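Local atomic coordinates of regulating synaptic membrane exocytosis protein 2 (Rattus norvegicus, PDB entry 2CJS), a protein that probably helps organise neurotransmitter release at synaptic active zones, as a Rab3-interacting scaffold whose zinc-finger domain binds other exocytosis proteins. Residues 16-21 with 34-39. Sequence-based numbering, arbitrary orientation.
Sequences HKTKFA and KFCARC. With ZN (zinc ion), chain L; EDO (1,2-ethanediol), chain O.
F20 drives the edge of its ring into the backbone of 34-39, with F20 CZ 3.5 Å from F35 C and the amide N of C36 also near the ring plane. A flat, apolar ring suits this site because it can slip in beside a peptide group without asking for a hydrogen bond. T18 closes over C36: its CG2, anti to the backbone N, lies 3.5 Å from C36 CB, while OG1 sits 3.2 Å from C36 SG. That hydroxyl is buried with no hydrogen-bond partner in the model, so threonine probably contributes mainly by packing its small branched side chain against C36.

The K34 side is looser and exposed to solvent. Its aliphatic chain runs over one face of the F20 ring, the two side chains passing in opposite directions, and CD makes a CH-pi contact 4.1 Å from the ring centroid. A bend at chi3 (-68°) turns CE and NZ away from the ring face, and NZ makes a weak hydrogen bond to O2 of a 1,2-ethanediol, probably from the crystallisation liquor.

C36 SG binds zinc at 2.4 Å and also accepts a hydrogen bond from R38 N (3.5 Å), which would be expected to spread some of the thiolate's negative charge. The type I turn from C36 to C39 brings the second sulfur to the metal; C12 and C15 complete this two-CxxC site of the cross-braced, two-zinc RIM2-alpha finger.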
loop_
_atom_site.group_PDB
_atom_site.type_symbol
_atom_site.label_atom_id
_atom_site.label_comp_id
_atom_site.label_asym_id
_atom_site.label_seq_id
_atom_site.Cartn_x
_atom_site.Cartn_y
_atom_site.Cartn_z
ATOM N N HIS C 16 -12.156 -15.680 4.193
ATOM C CA HIS C 16 -13.566 -15.136 4.157
ATOM C C HIS C 16 -13.751 -13.971 5.160
ATOM O O HIS C 16 -14.856 -13.750 5.660
ATOM C CB HIS C 16 -14.632 -16.250 4.409
ATOM C CG HIS C 16 -14.522 -17.387 3.443
ATOM N ND1 HIS C 16 -14.758 -17.233 2.090
ATOM C CD2 HIS C 16 -14.136 -18.673 3.624
ATOM C CE1 HIS C 16 -14.520 -18.383 1.480
ATOM N NE2 HIS C 16 -14.143 -19.271 2.387
ATOM N N LYS C 17 -12.688 -13.216 5.431
ATOM C CA LYS C 17 -12.773 -12.213 6.463
ATOM C C LYS C 17 -12.270 -10.865 5.899
ATOM O O LYS C 17 -12.989 -9.862 5.973
ATOM C CB LYS C 17 -12.023 -12.655 7.736
ATOM C CG LYS C 17 -12.015 -11.597 8.785
ATOM C CD LYS C 17 -12.047 -12.164 10.207
ATOM C CE LYS C 17 -12.779 -11.193 11.143
ATOM N NZ LYS C 17 -12.219 -11.109 12.499
ATOM N N THR C 18 -11.072 -10.867 5.309
ATOM C CA THR C 18 -10.461 -9.633 4.817
ATOM C C THR C 18 -11.298 -9.135 3.640
ATOM O O THR C 18 -11.591 -9.919 2.732
ATOM C CB THR C 18 -9.064 -9.909 4.298
ATOM O OG1 THR C 18 -8.289 -10.428 5.395
ATOM C CG2 THR C 18 -8.414 -8.600 3.674
ATOM N N LYS C 19 -11.593 -7.844 3.640
ATOM C CA LYS C 19 -12.342 -7.259 2.546
ATOM C C LYS C 19 -11.353 -6.563 1.619
ATOM O O LYS C 19 -10.383 -5.900 2.062
ATOM C CB LYS C 19 -13.328 -6.248 3.076
ATOM C CG LYS C 19 -14.512 -6.869 3.865
ATOM C CD LYS C 19 -15.444 -5.690 4.248
ATOM C CE LYS C 19 -16.585 -6.293 5.117
ATOM N NZ LYS C 19 -17.598 -5.252 5.474
ATOM N N PHE C 20 -11.581 -6.705 0.318
ATOM C CA PHE C 20 -10.669 -6.033 -0.626
ATOM C C PHE C 20 -11.153 -4.659 -1.071
ATOM O O PHE C 20 -12.302 -4.536 -1.556
ATOM C CB PHE C 20 -10.558 -6.858 -1.915
ATOM C CG PHE C 20 -10.013 -8.255 -1.690
ATOM C CD1 PHE C 20 -8.713 -8.429 -1.275
ATOM C CD2 PHE C 20 -10.789 -9.382 -1.996
ATOM C CE1 PHE C 20 -8.161 -9.746 -1.049
ATOM C CE2 PHE C 20 -10.237 -10.671 -1.822
ATOM C CZ PHE C 20 -8.888 -10.815 -1.341
ATOM N N ALA C 21 -10.253 -3.669 -1.022
ATOM C CA ALA C 21 -10.514 -2.400 -1.758
ATOM C C ALA C 21 -10.489 -2.720 -3.252
ATOM O O ALA C 21 -9.965 -3.736 -3.663
ATOM C CB ALA C 21 -9.468 -1.336 -1.408
ATOM N N LYS C 34 -9.119 -15.591 -5.249
ATOM C CA LYS C 34 -8.535 -14.292 -4.843
ATOM C C LYS C 34 -8.273 -14.304 -3.334
ATOM O O LYS C 34 -9.154 -14.670 -2.563
ATOM C CB LYS C 34 -9.451 -13.116 -5.236
ATOM C CG LYS C 34 -8.734 -11.765 -5.098
ATOM C CD LYS C 34 -9.664 -10.594 -5.512
ATOM C CE LYS C 34 -9.903 -10.678 -6.986
ATOM N NZ LYS C 34 -10.952 -9.639 -7.294
ATOM N N PHE C 35 -7.039 -13.968 -2.937
ATOM C CA PHE C 35 -6.687 -14.083 -1.567
ATOM C C PHE C 35 -6.014 -12.828 -1.041
ATOM O O PHE C 35 -5.404 -12.048 -1.800
ATOM C CB PHE C 35 -5.789 -15.339 -1.325
ATOM C CG PHE C 35 -4.443 -15.292 -2.000
ATOM C CD1 PHE C 35 -3.343 -14.625 -1.375
ATOM C CD2 PHE C 35 -4.251 -15.924 -3.237
ATOM C CE1 PHE C 35 -2.036 -14.603 -1.941
ATOM C CE2 PHE C 35 -2.965 -15.876 -3.858
ATOM C CZ PHE C 35 -1.849 -15.247 -3.225
ATOM N N CYS C 36 -6.094 -12.678 0.283
ATOM C CA CYS C 36 -5.465 -11.534 1.008
ATOM C C CYS C 36 -4.059 -11.897 1.496
ATOM O O CYS C 36 -3.610 -13.069 1.370
ATOM C CB CYS C 36 -6.383 -11.076 2.185
ATOM S SG CYS C 36 -6.148 -12.108 3.674
ATOM N N ALA C 37 -3.332 -10.899 2.016
ATOM C CA ALA C 37 -1.898 -11.065 2.410
ATOM C C ALA C 37 -1.663 -12.121 3.468
ATOM O O ALA C 37 -0.533 -12.589 3.635
ATOM C CB ALA C 37 -1.239 -9.696 2.841
ATOM N N ARG C 38 -2.699 -12.484 4.221
ATOM C CA ARG C 38 -2.506 -13.530 5.253
ATOM C C ARG C 38 -2.626 -14.919 4.674
ATOM O O ARG C 38 -2.329 -15.911 5.366
ATOM C CB ARG C 38 -3.576 -13.435 6.348
ATOM C CG ARG C 38 -3.348 -12.313 7.301
ATOM C CD ARG C 38 -4.547 -12.223 8.270
ATOM N NE ARG C 38 -4.281 -11.270 9.361
ATOM C CZ ARG C 38 -5.121 -11.048 10.374
ATOM N NH1 ARG C 38 -6.289 -11.694 10.411
ATOM N NH2 ARG C 38 -4.811 -10.184 11.342
ATOM N N CYS C 39 -3.072 -15.028 3.419
ATOM C CA CYS C 39 -3.639 -16.294 2.966
ATOM C C CYS C 39 -2.937 -16.860 1.743
ATOM O O CYS C 39 -3.477 -17.794 1.087
ATOM C CB CYS C 39 -5.126 -16.074 2.668
ATOM S SG CYS C 39 -6.101 -15.875 4.201
HETATM ZN ZN ZN L . -7.477 -14.082 3.667
HETATM C C1 EDO O . -12.296 -6.084 -6.267
HETATM O O1 EDO O . -11.915 -5.190 -7.357
HETATM C C2 EDO O . -11.153 -6.784 -5.502
HETATM O O2 EDO O . -9.966 -6.938 -6.278
#